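Local coordinates for protein aldo-keto reductase family 1, member B4 (Aldose reductase) (Schistosoma japonicum, PDB 4HBK) that probably reduces aldehydes, including aldose sugars, to alcohols with NADPH, as an aldose reductase of the aldo-keto reductase family, at residues A[142-147]-A[192-197]; A[209-214]-A[234-239]; A[215-220]-A[323-328]. One frame throughout, in Å; residues are numbered along the deposited sequence.

Contact 1 (A[142-147]-A[192-197])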
ATOM      1  N   LEU A 142      -0.845  -6.452  -5.450  1.00  8.96           N
ATOM      2  CA  LEU A 142       0.542  -6.469  -5.007  1.00  6.88           C
ATOM      3  C   LEU A 142       0.892  -7.778  -4.331  1.00  8.57           C
ATOM      4  O   LEU A 142       0.076  -8.354  -3.618  1.00  8.75           O
ATOM      5  CB  LEU A 142       0.772  -5.368  -3.971  1.00  6.74           C
ATOM      6  CG  LEU A 142       0.391  -3.942  -4.340  1.00 10.71           C
ATOM      7  CD1 LEU A 142       0.786  -3.010  -3.202  1.00  8.26           C
ATOM      8  CD2 LEU A 142       1.064  -3.538  -5.650  1.00  6.85           C
ATOM      9  N   ILE A 143       2.123  -8.232  -4.511  1.00  7.77           N
ATOM     10  CA  ILE A 143       2.628  -9.275  -3.629  1.00  8.43           C
ATOM     11  C   ILE A 143       2.899  -8.653  -2.255  1.00  8.54           C
ATOM     12  O   ILE A 143       3.702  -7.720  -2.130  1.00  7.07           O
ATOM     13  CB  ILE A 143       3.893  -9.924  -4.191  1.00  9.15           C
ATOM     14  CG1 ILE A 143       3.614 -10.469  -5.596  1.00  8.91           C
ATOM     15  CG2 ILE A 143       4.373 -11.038  -3.259  1.00  7.91           C
ATOM     16  CD1 ILE A 143       4.760 -11.261  -6.184  1.00  8.10           C
ATOM     17  N   HIS A 144       2.218  -9.152  -1.223  1.00  8.35           N
ATOM     18  CA  HIS A 144       2.209  -8.457   0.076  1.00  8.77           C
ATOM     19  C   HIS A 144       3.587  -8.402   0.746  1.00  9.65           C
ATOM     20  O   HIS A 144       3.946  -7.382   1.335  1.00 12.88           O
ATOM     21  CB  HIS A 144       1.191  -9.093   1.017  1.00  8.11           C
ATOM     22  CG  HIS A 144       0.620  -8.147   2.024  1.00 10.26           C
ATOM     23  ND1 HIS A 144      -0.727  -8.121   2.335  1.00  9.54           N
ATOM     24  CD2 HIS A 144       1.206  -7.211   2.805  1.00 10.44           C
ATOM     25  CE1 HIS A 144      -0.941  -7.206   3.263  1.00  8.98           C
ATOM     26  NE2 HIS A 144       0.213  -6.642   3.570  1.00 10.31           N
ATOM     27  N   TRP A 145       4.332  -9.506   0.653  1.00  9.56           N
ATOM     28  CA  TRP A 145       5.672  -9.663   1.232  1.00  8.69           C
ATOM     29  C   TRP A 145       6.479 -10.550   0.291  1.00  9.26           C
ATOM     30  O   TRP A 145       5.896 -11.292  -0.499  1.00  8.00           O
ATOM     31  CB  TRP A 145       5.603 -10.339   2.620  1.00  9.18           C
ATOM     32  CG  TRP A 145       5.043  -9.462   3.707  1.00  9.30           C
ATOM     33  CD1 TRP A 145       3.743  -9.383   4.110  1.00 10.79           C
ATOM     34  CD2 TRP A 145       5.772  -8.537   4.528  1.00 10.04           C
ATOM     35  NE1 TRP A 145       3.613  -8.462   5.131  1.00 10.78           N
ATOM     36  CE2 TRP A 145       4.845  -7.932   5.406  1.00 12.15           C
ATOM     37  CE3 TRP A 145       7.115  -8.168   4.608  1.00  8.74           C
ATOM     38  CZ2 TRP A 145       5.219  -6.960   6.340  1.00 10.50           C
ATOM     39  CZ3 TRP A 145       7.486  -7.202   5.536  1.00 11.06           C
ATOM     40  CH2 TRP A 145       6.539  -6.605   6.386  1.00 11.51           C
ATOM     41  N   PRO A 146       7.819 -10.475   0.367  1.00  8.69           N
ATOM     42  CA  PRO A 146       8.747 -11.400  -0.306  1.00 11.37           C
ATOM     43  C   PRO A 146       8.973 -12.721   0.455  1.00 12.31           C
ATOM     44  O   PRO A 146       9.823 -13.533   0.051  1.00 10.01           O
ATOM     45  CB  PRO A 146      10.067 -10.622  -0.359  1.00  9.21           C
ATOM     46  CG  PRO A 146       9.877  -9.390   0.511  1.00 10.16           C
ATOM     47  CD  PRO A 146       8.518  -9.424   1.125  1.00 10.16           C
ATOM     48  N   VAL A 147       8.221 -12.937   1.530  1.00  8.86           N
ATOM     49  CA  VAL A 147       8.419 -14.120   2.384  1.00 10.60           C
ATOM     50  C   VAL A 147       7.220 -15.074   2.363  1.00 10.90           C
ATOM     51  O   VAL A 147       6.218 -14.838   3.025  1.00  8.23           O
ATOM     52  CB  VAL A 147       8.692 -13.717   3.846  1.00 11.99           C
ATOM     53  CG1 VAL A 147       8.787 -14.966   4.743  1.00 13.46           C
ATOM     54  CG2 VAL A 147       9.965 -12.874   3.944  1.00 11.33           C
ATOM     55  N   LEU A 192       4.543  -4.756  -6.112  1.00  8.64           N
ATOM     56  CA  LEU A 192       5.240  -5.380  -4.993  1.00  7.68           C
ATOM     57  C   LEU A 192       5.016  -4.611  -3.700  1.00  8.32           C
ATOM     58  O   LEU A 192       4.815  -3.403  -3.713  1.00  8.49           O
ATOM     59  CB  LEU A 192       6.743  -5.447  -5.298  1.00  9.57           C
ATOM     60  CG  LEU A 192       7.113  -6.145  -6.615  1.00  8.74           C
ATOM     61  CD1 LEU A 192       8.569  -5.887  -6.996  1.00  8.45           C
ATOM     62  CD2 LEU A 192       6.835  -7.638  -6.549  1.00  7.08           C
ATOM     63  N   SER A 193       5.050  -5.322  -2.581  1.00 10.80           N
ATOM     64  CA  SER A 193       4.990  -4.694  -1.272  1.00  9.76           C
ATOM     65  C   SER A 193       6.117  -5.215  -0.390  1.00  7.72           C
ATOM     66  O   SER A 193       6.345  -6.416  -0.330  1.00  8.78           O
ATOM     67  CB  SER A 193       3.631  -4.945  -0.611  1.00  8.91           C
ATOM     68  OG  SER A 193       3.567  -4.316   0.660  1.00 14.53           O
ATOM     69  N   ASN A 194       6.827  -4.313   0.285  1.00  5.87           N
ATOM     70  CA  ASN A 194       7.912  -4.712   1.181  1.00  7.69           C
ATOM     71  C   ASN A 194       9.034  -5.500   0.506  1.00 10.49           C
ATOM     72  O   ASN A 194       9.640  -6.371   1.137  1.00 10.23           O
ATOM     73  CB  ASN A 194       7.365  -5.533   2.358  1.00  7.70           C
ATOM     74  CG  ASN A 194       6.352  -4.761   3.187  1.00 11.47           C
ATOM     75  OD1 ASN A 194       6.651  -3.689   3.727  1.00  9.89           O
ATOM     76  ND2 ASN A 194       5.136  -5.293   3.275  1.00 11.46           N
ATOM     77  N   PHE A 195       9.298  -5.219  -0.770  1.00  5.61           N
ATOM     78  CA  PHE A 195      10.435  -5.828  -1.450  1.00  8.90           C
ATOM     79  C   PHE A 195      11.604  -4.871  -1.357  1.00  9.18           C
ATOM     80  O   PHE A 195      11.399  -3.667  -1.347  1.00 10.33           O
ATOM     81  CB  PHE A 195      10.117  -6.105  -2.924  1.00  8.40           C
ATOM     82  CG  PHE A 195       9.403  -7.403  -3.161  1.00  7.40           C
ATOM     83  CD1 PHE A 195       8.215  -7.683  -2.513  1.00  6.70           C
ATOM     84  CD2 PHE A 195       9.913  -8.333  -4.046  1.00 10.50           C
ATOM     85  CE1 PHE A 195       7.555  -8.864  -2.730  1.00  8.68           C
ATOM     86  CE2 PHE A 195       9.255  -9.536  -4.265  1.00 10.44           C
ATOM     87  CZ  PHE A 195       8.076  -9.799  -3.605  1.00  9.40           C
ATOM     88  N   ASN A 196      12.827  -5.388  -1.286  1.00 11.08           N
ATOM     89  CA  ASN A 196      13.999  -4.507  -1.277  1.00 12.40           C
ATOM     90  C   ASN A 196      14.574  -4.349  -2.686  1.00 11.81           C
ATOM     91  O   ASN A 196      14.061  -4.952  -3.634  1.00 10.48           O
ATOM     92  CB  ASN A 196      15.060  -4.971  -0.261  1.00 12.74           C
ATOM     93  CG  ASN A 196      15.693  -6.316  -0.622  1.00 13.21           C
ATOM     94  OD1 ASN A 196      15.755  -6.716  -1.791  1.00 12.79           O
ATOM     95  ND2 ASN A 196      16.186  -7.004   0.389  1.00 10.90           N
ATOM     96  N   LYS A 197      15.625  -3.543  -2.825  1.00 12.67           N
ATOM     97  CA  LYS A 197      16.179  -3.233  -4.147  1.00 14.02           C
ATOM     98  C   LYS A 197      16.569  -4.497  -4.904  1.00 12.94           C
ATOM     99  O   LYS A 197      16.159  -4.696  -6.051  1.00 16.38           O
ATOM    100  CB  LYS A 197      17.390  -2.302  -4.029  1.00 17.08           C
ATOM    101  CG  LYS A 197      18.126  -2.083  -5.355  1.00 14.64           C
ATOM    102  CD  LYS A 197      19.280  -1.092  -5.192  1.00 21.24           C
ATOM    103  CE  LYS A 197      20.133  -1.004  -6.466  1.00 20.79           C
ATOM    104  NZ  LYS A 197      21.316  -0.107  -6.290  1.00 18.85           N
TER

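Contact 2 (A[209-214]-A[234-239])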
ATOM      1  N   ILE A 209       5.959  -8.624 -17.694  1.00 15.53           N
ATOM      2  CA  ILE A 209       5.193  -7.425 -17.346  1.00 12.16           C
ATOM      3  C   ILE A 209       5.808  -6.799 -16.103  1.00 14.17           C
ATOM      4  O   ILE A 209       5.901  -7.437 -15.061  1.00 11.48           O
ATOM      5  CB  ILE A 209       3.727  -7.750 -17.036  1.00 13.90           C
ATOM      6  CG1 ILE A 209       3.038  -8.375 -18.248  1.00 14.35           C
ATOM      7  CG2 ILE A 209       2.978  -6.491 -16.603  1.00 15.74           C
ATOM      8  CD1 ILE A 209       1.600  -8.831 -17.959  1.00 13.22           C
ATOM      9  N   LYS A 210       6.251  -5.557 -16.220  1.00 12.54           N
ATOM     10  CA  LYS A 210       6.935  -4.910 -15.116  1.00 11.64           C
ATOM     11  C   LYS A 210       5.980  -4.558 -13.982  1.00 11.02           C
ATOM     12  O   LYS A 210       4.808  -4.258 -14.204  1.00  9.80           O
ATOM     13  CB  LYS A 210       7.690  -3.670 -15.603  1.00 12.99           C
ATOM     14  CG  LYS A 210       8.819  -4.021 -16.564  1.00 11.02           C
ATOM     15  CD  LYS A 210       9.919  -2.972 -16.573  1.00 19.04           C
ATOM     16  CE  LYS A 210       9.718  -1.953 -17.663  1.00 19.07           C
ATOM     17  NZ  LYS A 210      11.019  -1.331 -18.080  1.00 23.14           N
ATOM     18  N   PRO A 211       6.475  -4.631 -12.752  1.00  9.83           N
ATOM     19  CA  PRO A 211       5.690  -4.120 -11.628  1.00 12.18           C
ATOM     20  C   PRO A 211       5.405  -2.652 -11.895  1.00 12.32           C
ATOM     21  O   PRO A 211       6.288  -1.965 -12.419  1.00 11.35           O
ATOM     22  CB  PRO A 211       6.633  -4.292 -10.433  1.00 13.73           C
ATOM     23  CG  PRO A 211       8.022  -4.573 -11.044  1.00 10.95           C
ATOM     24  CD  PRO A 211       7.752  -5.228 -12.337  1.00 11.81           C
ATOM     25  N   ALA A 212       4.192  -2.195 -11.586  1.00 10.88           N
ATOM     26  CA  ALA A 212       3.800  -0.803 -11.792  1.00  9.26           C
ATOM     27  C   ALA A 212       3.944   0.013 -10.516  1.00 11.67           C
ATOM     28  O   ALA A 212       3.977   1.249 -10.550  1.00 10.84           O
ATOM     29  CB  ALA A 212       2.354  -0.729 -12.276  1.00  9.64           C
ATOM     30  N   ASN A 213       4.016  -0.672  -9.381  1.00  8.95           N
ATOM     31  CA  ASN A 213       3.972   0.025  -8.108  1.00  9.64           C
ATOM     32  C   ASN A 213       4.683  -0.747  -7.002  1.00  9.75           C
ATOM     33  O   ASN A 213       4.683  -1.980  -6.994  1.00  8.17           O
ATOM     34  CB  ASN A 213       2.511   0.304  -7.735  1.00  7.40           C
ATOM     35  CG  ASN A 213       2.358   0.920  -6.364  1.00  9.12           C
ATOM     36  OD1 ASN A 213       2.008   0.228  -5.405  1.00 13.46           O
ATOM     37  ND2 ASN A 213       2.599   2.228  -6.258  1.00  7.00           N
ATOM     38  N   LEU A 214       5.309  -0.010  -6.090  1.00  7.51           N
ATOM     39  CA  LEU A 214       5.954  -0.593  -4.922  1.00  7.66           C
ATOM     40  C   LEU A 214       5.337   0.109  -3.721  1.00  7.94           C
ATOM     41  O   LEU A 214       5.266   1.346  -3.701  1.00  6.60           O
ATOM     42  CB  LEU A 214       7.465  -0.332  -4.955  1.00  8.78           C
ATOM     43  CG  LEU A 214       8.266  -0.682  -3.695  1.00  9.17           C
ATOM     44  CD1 LEU A 214       8.338  -2.191  -3.479  1.00  6.76           C
ATOM     45  CD2 LEU A 214       9.673  -0.073  -3.728  1.00  5.88           C
ATOM     46  N   VAL A 234      13.797   3.163 -11.915  1.00 11.99           N
ATOM     47  CA  VAL A 234      13.418   2.115 -12.865  1.00  9.82           C
ATOM     48  C   VAL A 234      11.948   2.205 -13.275  1.00 12.91           C
ATOM     49  O   VAL A 234      11.405   1.285 -13.875  1.00 10.32           O
ATOM     50  CB  VAL A 234      13.755   0.701 -12.358  1.00 13.62           C
ATOM     51  CG1 VAL A 234      15.260   0.535 -12.254  1.00 10.24           C
ATOM     52  CG2 VAL A 234      13.084   0.436 -11.014  1.00 13.01           C
ATOM     53  N   GLY A 235      11.308   3.327 -12.953  1.00 12.69           N
ATOM     54  CA  GLY A 235       9.990   3.611 -13.492  1.00 12.07           C
ATOM     55  C   GLY A 235       8.803   3.127 -12.677  1.00 14.43           C
ATOM     56  O   GLY A 235       7.655   3.273 -13.111  1.00 12.16           O
ATOM     57  N   LEU A 236       9.053   2.552 -11.503  1.00  9.97           N
ATOM     58  CA  LEU A 236       7.945   2.179 -10.625  1.00  9.57           C
ATOM     59  C   LEU A 236       7.376   3.433  -9.988  1.00 10.36           C
ATOM     60  O   LEU A 236       8.103   4.399  -9.775  1.00 11.28           O
ATOM     61  CB  LEU A 236       8.421   1.278  -9.497  1.00 11.55           C
ATOM     62  CG  LEU A 236       9.118  -0.030  -9.839  1.00 16.87           C
ATOM     63  CD1 LEU A 236       8.771  -1.064  -8.781  1.00 12.85           C
ATOM     64  CD2 LEU A 236       8.716  -0.503 -11.225  1.00 15.68           C
ATOM     65  N   THR A 237       6.088   3.416  -9.659  1.00 10.86           N
ATOM     66  CA  THR A 237       5.553   4.419  -8.747  1.00  8.05           C
ATOM     67  C   THR A 237       5.665   3.828  -7.353  1.00  9.61           C
ATOM     68  O   THR A 237       5.756   2.604  -7.193  1.00  9.69           O
ATOM     69  CB  THR A 237       4.097   4.738  -9.019  1.00 10.64           C
ATOM     70  OG1 THR A 237       3.301   3.574  -8.755  1.00  8.10           O
ATOM     71  CG2 THR A 237       3.903   5.212 -10.470  1.00  9.73           C
ATOM     72  N   VAL A 238       5.650   4.690  -6.344  1.00  9.87           N
ATOM     73  CA  VAL A 238       5.896   4.243  -4.988  1.00  7.26           C
ATOM     74  C   VAL A 238       4.821   4.749  -4.057  1.00  8.91           C
ATOM     75  O   VAL A 238       4.491   5.928  -4.062  1.00  9.91           O
ATOM     76  CB  VAL A 238       7.264   4.721  -4.481  1.00  7.76           C
ATOM     77  CG1 VAL A 238       7.522   4.187  -3.079  1.00  7.92           C
ATOM     78  CG2 VAL A 238       8.371   4.265  -5.438  1.00  9.72           C
ATOM     79  N   THR A 239       4.286   3.848  -3.247  1.00  8.78           N
ATOM     80  CA  THR A 239       3.234   4.193  -2.314  1.00  6.60           C
ATOM     81  C   THR A 239       3.787   4.111  -0.912  1.00  9.35           C
ATOM     82  O   THR A 239       4.484   3.154  -0.557  1.00  7.68           O
ATOM     83  CB  THR A 239       2.044   3.231  -2.447  1.00 10.41           C
ATOM     84  OG1 THR A 239       1.429   3.411  -3.731  1.00  8.42           O
ATOM     85  CG2 THR A 239       1.008   3.475  -1.338  1.00  8.12           C
TER
HETATM   86  O   HOH W   1      12.498  -0.340 -15.983  1.00 25.49           O
HETATM   87  O   HOH W   2       4.889   2.630 -12.889  1.00 10.69           O
HETATM   88  O   HOH W   3       0.006   1.098  -3.750  1.00 10.62           O

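Contact 3 (A[215-220]-A[323-328])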
ATOM      1  N   GLN A 215       4.865  -0.667  -2.749  1.00  6.08           N
ATOM      2  CA  GLN A 215       4.301  -0.100  -1.529  1.00  7.66           C
ATOM      3  C   GLN A 215       5.210  -0.484  -0.374  1.00  7.80           C
ATOM      4  O   GLN A 215       5.502  -1.657  -0.181  1.00  9.35           O
ATOM      5  CB  GLN A 215       2.857  -0.592  -1.276  1.00  6.21           C
ATOM      6  CG  GLN A 215       2.222   0.003  -0.001  1.00  8.61           C
ATOM      7  CD  GLN A 215       0.746  -0.383   0.215  1.00  9.83           C
ATOM      8  OE1 GLN A 215       0.379  -0.851   1.290  1.00  9.54           O
ATOM      9  NE2 GLN A 215      -0.099  -0.161  -0.797  1.00  7.36           N
ATOM     10  N   ILE A 216       5.661   0.508   0.379  1.00  6.85           N
ATOM     11  CA  ILE A 216       6.626   0.302   1.449  1.00  6.31           C
ATOM     12  C   ILE A 216       6.358   1.331   2.530  1.00  9.79           C
ATOM     13  O   ILE A 216       5.668   2.323   2.280  1.00 10.22           O
ATOM     14  CB  ILE A 216       8.069   0.515   0.949  1.00  9.54           C
ATOM     15  CG1 ILE A 216       8.137   1.755   0.033  1.00  8.75           C
ATOM     16  CG2 ILE A 216       8.580  -0.733   0.237  1.00  6.43           C
ATOM     17  CD1 ILE A 216       9.549   2.103  -0.467  1.00  9.13           C
ATOM     18  N   GLU A 217       6.918   1.111   3.719  1.00  8.30           N
ATOM     19  CA  GLU A 217       6.816   2.080   4.804  1.00 10.09           C
ATOM     20  C   GLU A 217       7.616   3.333   4.491  1.00 12.33           C
ATOM     21  O   GLU A 217       8.828   3.275   4.263  1.00 12.78           O
ATOM     22  CB  GLU A 217       7.297   1.476   6.126  1.00 10.39           C
ATOM     23  CG  GLU A 217       7.506   2.496   7.244  1.00 10.16           C
ATOM     24  CD  GLU A 217       8.006   1.843   8.530  1.00 15.17           C
ATOM     25  OE1 GLU A 217       8.132   0.595   8.567  1.00 12.23           O
ATOM     26  OE2 GLU A 217       8.271   2.577   9.502  1.00 18.96           O
ATOM     27  N   ILE A 218       6.928   4.469   4.481  1.00 11.13           N
ATOM     28  CA  ILE A 218       7.573   5.753   4.242  1.00 12.19           C
ATOM     29  C   ILE A 218       6.881   6.854   5.058  1.00 13.07           C
ATOM     30  O   ILE A 218       5.647   7.017   5.013  1.00 11.10           O
ATOM     31  CB  ILE A 218       7.558   6.139   2.740  1.00 10.83           C
ATOM     32  CG1 ILE A 218       7.931   4.950   1.856  1.00  7.69           C
ATOM     33  CG2 ILE A 218       8.505   7.311   2.467  1.00 10.93           C
ATOM     34  CD1 ILE A 218       7.829   5.279   0.363  1.00  6.82           C
ATOM     35  N   HIS A 219       7.678   7.605   5.809  1.00 12.37           N
ATOM     36  CA  HIS A 219       7.172   8.747   6.555  1.00 12.29           C
ATOM     37  C   HIS A 219       8.354   9.558   7.069  1.00 15.11           C
ATOM     38  O   HIS A 219       9.516   9.159   6.914  1.00 14.02           O
ATOM     39  CB  HIS A 219       6.273   8.293   7.707  1.00 10.79           C
ATOM     40  CG  HIS A 219       6.894   7.236   8.559  1.00 13.47           C
ATOM     41  ND1 HIS A 219       7.774   7.531   9.574  1.00 13.35           N
ATOM     42  CD2 HIS A 219       6.801   5.887   8.516  1.00 12.33           C
ATOM     43  CE1 HIS A 219       8.178   6.408  10.144  1.00 16.23           C
ATOM     44  NE2 HIS A 219       7.607   5.393   9.516  1.00 14.32           N
ATOM     45  N   ALA A 220       8.065  10.706   7.668  1.00 11.00           N
ATOM     46  CA  ALA A 220       9.120  11.633   8.041  1.00 12.76           C
ATOM     47  C   ALA A 220      10.130  11.015   9.002  1.00 14.84           C
ATOM     48  O   ALA A 220      11.264  11.462   9.054  1.00 18.34           O
ATOM     49  CB  ALA A 220       8.525  12.911   8.624  1.00 15.11           C
ATOM     50  N   ASN A 323      16.139   7.932  12.018  1.00 41.64           N
ATOM     51  CA  ASN A 323      14.990   7.437  11.286  1.00 30.09           C
ATOM     52  C   ASN A 323      14.967   5.939  11.538  1.00 27.62           C
ATOM     53  O   ASN A 323      15.970   5.257  11.364  1.00 29.23           O
ATOM     54  CB  ASN A 323      15.108   7.738   9.783  1.00 38.85           C
ATOM     55  CG  ASN A 323      16.380   7.156   9.135  1.00 48.30           C
ATOM     56  OD1 ASN A 323      16.963   6.182   9.611  1.00 47.79           O
ATOM     57  ND2 ASN A 323      16.798   7.761   8.027  1.00 41.48           N
ATOM     58  N   GLU A 324      13.840   5.420  11.986  1.00 28.74           N
ATOM     59  CA  GLU A 324      13.812   4.037  12.425  1.00 24.91           C
ATOM     60  C   GLU A 324      12.603   3.332  11.844  1.00 24.96           C
ATOM     61  O   GLU A 324      11.495   3.871  11.861  1.00 23.01           O
ATOM     62  CB  GLU A 324      13.771   3.980  13.953  1.00 31.73           C
ATOM     63  CG  GLU A 324      12.406   3.604  14.508  1.00 41.98           C
ATOM     64  CD  GLU A 324      12.221   3.984  15.969  1.00 51.28           C
ATOM     65  OE1 GLU A 324      11.054   3.994  16.430  1.00 47.99           O
ATOM     66  OE2 GLU A 324      13.235   4.272  16.649  1.00 42.80           O
ATOM     67  N   ARG A 325      12.822   2.126  11.330  1.00 24.82           N
ATOM     68  CA  ARG A 325      11.749   1.335  10.751  1.00 21.43           C
ATOM     69  C   ARG A 325      10.741   0.934  11.814  1.00 20.67           C
ATOM     70  O   ARG A 325      11.114   0.339  12.829  1.00 23.39           O
ATOM     71  CB  ARG A 325      12.311   0.077  10.099  1.00 15.29           C
ATOM     72  CG  ARG A 325      11.322  -0.592   9.164  1.00 16.96           C
ATOM     73  CD  ARG A 325      11.887  -1.867   8.539  1.00 15.03           C
ATOM     74  NE  ARG A 325      13.029  -1.624   7.667  1.00 14.41           N
ATOM     75  CZ  ARG A 325      12.935  -1.234   6.395  1.00 17.15           C
ATOM     76  NH1 ARG A 325      11.743  -1.013   5.846  1.00 10.18           N
ATOM     77  NH2 ARG A 325      14.037  -1.063   5.668  1.00 14.33           N
ATOM     78  N   GLN A 326       9.467   1.232  11.577  1.00 15.91           N
ATOM     79  CA  GLN A 326       8.417   0.853  12.528  1.00 21.15           C
ATOM     80  C   GLN A 326       7.865  -0.555  12.276  1.00 20.62           C
ATOM     81  O   GLN A 326       7.487  -1.259  13.216  1.00 21.40           O
ATOM     82  CB  GLN A 326       7.265   1.864  12.516  1.00 20.49           C
ATOM     83  CG  GLN A 326       7.694   3.319  12.588  1.00 20.97           C
ATOM     84  CD  GLN A 326       8.501   3.639  13.833  1.00 39.76           C
ATOM     85  OE1 GLN A 326       9.575   4.245  13.754  1.00 41.26           O
ATOM     86  NE2 GLN A 326       7.983   3.245  14.994  1.00 38.61           N
ATOM     87  N   PHE A 327       7.804  -0.965  11.012  1.00 16.86           N
ATOM     88  CA  PHE A 327       7.220  -2.261  10.674  1.00 16.23           C
ATOM     89  C   PHE A 327       8.276  -3.241  10.200  1.00 16.91           C
ATOM     90  O   PHE A 327       8.691  -3.222   9.047  1.00 16.45           O
ATOM     91  CB  PHE A 327       6.087  -2.100   9.652  1.00 17.37           C
ATOM     92  CG  PHE A 327       4.954  -1.251  10.155  1.00 21.23           C
ATOM     93  CD1 PHE A 327       3.895  -1.817  10.846  1.00 26.35           C
ATOM     94  CD2 PHE A 327       4.976   0.122   9.980  1.00 22.80           C
ATOM     95  CE1 PHE A 327       2.863  -1.019  11.336  1.00 33.73           C
ATOM     96  CE2 PHE A 327       3.952   0.919  10.470  1.00 25.47           C
ATOM     97  CZ  PHE A 327       2.897   0.347  11.147  1.00 24.46           C
ATOM     98  N   THR A 328       8.691  -4.106  11.121  1.00 17.52           N
ATOM     99  CA  THR A 328       9.854  -4.964  10.939  1.00 16.41           C
ATOM    100  C   THR A 328       9.517  -6.441  10.771  1.00 20.19           C
ATOM    101  O   THR A 328      10.376  -7.222  10.367  1.00 21.74           O
ATOM    102  CB  THR A 328      10.825  -4.808  12.121  1.00 21.09           C
ATOM    103  OG1 THR A 328      10.136  -5.133  13.337  1.00 16.56           O
ATOM    104  CG2 THR A 328      11.370  -3.393  12.199  1.00 18.47           C
TER
HETATM  105  O   HOH W   4       9.067  -1.495   6.937  1.00 16.21           O

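Contact 1 (A[142-147]-A[192-197])
With its CG anti to its carbonyl carbon (chi1 -60°), N194 lays its amide flat along one face of the W145 indole, whose CG is likewise placed. The two planes are only 17° apart, and N194 ND2 stands over the indole, 3.4 Å from W145 CE2, while N194 CB rests against the outer six-membered ring, 3.5 Å from W145 CE3. N194 ND2 also donates to H144 O at 3.1 Å, nearly in line with the C=O, and thereby holds the carbonyl of the residue preceding W145. The other end of the amide, N194 OD1, is bonded to Y241 OH, which fixes the rotation of the group from both ends.

These residues follow the C-terminal ends of neighbouring parallel strands, 138-143 and 187-193, of the (beta/alpha)8 barrel, the rim where aldo-keto reductases hold their active site. The predicted substrate-binding residue H144 lies here, its side chain about 4 Å from those of Y82, the predicted proton donor, and K111. I143 pairs with L192 in parallel register, although the hydrogen bond from S193 N to I143 O, short at 2.8 Å, is weak because it is bent (128° at the hydrogen).

Farther from the catalytic side, the F195 ring is sandwiched. P146 CB sits over one face, 3.9 Å from the ring centroid in a CH-pi contact, and L192 CD2 lies over the opposite face. I143 CG2 comes to the edge of the same ring, 3.9 Å from F195 CE1. Helix 171-183 lies against I143 and L192, and I200 of helix 197-206 against L192 and F195.

Contact 2 (A[209-214]-A[234-239])
T237 and A212 meet through two hydrogen bonds on a single oxygen: A212 O accepts from T237 OG1 at 3.0 Å and from T237 N at 3.2 Å, the latter approaching from above the carbonyl plane. Farther along, the backbone pairing is more regular, with L214 N bonded to T237 O at 2.9 Å and T239 N to L214 O at 2.7 Å.

Side-chain bonds run alongside this pairing. N213, its CG anti to the backbone N (chi1 175°), sends ND2 to two threonine hydroxyls on strand 237-241. T237 OG1 lies in the amide plane at 2.9 Å from N213 ND2, whereas T239 OG1, at 3.0 Å from the same nitrogen, is tilted from that plane. Both amide hydrogens are thus used on the neighbouring strand, and a water joins N213 OD1 to T239 OG1.

The segments belong to a beta-alpha-beta unit of the barrel: strand 213-217, helix 225-233 and strand 237-241, with N213 and L214 in parallel register with T237 and V238. A Schellman motif ends the helix, G235 taking the positive-phi position.

Apolar contact is carried by L236, which places CD1 against L214 CB and CD2 against P211 CG, each at 4.1 Å; CD2 also lies close to P211 O. Water also links the segments, one molecule joining A212 O, as its third donor, to G235 O and another K210 NZ to V234 O.

Contact 3 (A[215-220]-A[323-328])
The carboxylate of E217 faces the backbone of the 323-328 loop and is met by two successive amides, one to each oxygen. Q326 N reaches E217 OE2 at 2.7 Å on the syn lone pair, and F327 N reaches E217 OE1 at 2.9 Å, also on the syn side but 25° out of the carboxylate plane. An extended chain, with CG anti to the backbone N (chi1 168°), carries the group from the end of strand 213-217 across to the loop.

H219 NE2 donates to the anti lone pair of E217 OE2 at 2.9 Å, and that oxygen lies nearly in the imidazole plane. The H219 and Q326 side chains cross at about a right angle, Q326 CG packing 3.7 Å from H219 NE2, while the F327 ring turns its edge to the carboxylate, with CD2 3.5 Å from E217 OE1. Near that oxygen a water bridges E217 OE1, R325 NH1 and F327 O. The R325 side chain has a further partner in F340, a cation-pi contact.

Two direct donors on OE2, and one amide and a water on OE1, would be expected to stabilise E217 as the anion and so anchor the C-terminal loop to the barrel rim by charge-assisted hydrogen bonds.

In the fold
All three contacts reach the parallel barrel sheet, and strand 213-217 connects them. Contacts 1 and 2, with centres 12 Å apart, join where strand 187-193 pairs with 213-217: L192 N lies 2.9 Å from N213 O. The pairing continues into contact 3, with L192 O 2.9 Å from Q215 N, and on the other flank T239 O is 3.0 Å from I216 N. Contact 2 lies near the start of strands 213-217 and 237-241, contacts 1 and 3 at the C-terminal rim. There contact 1 supplies H144, and the side chain of F327 in contact 3 comes within about 8 Å of that of Y82, the predicted proton donor, and about 9 Å of that of H144.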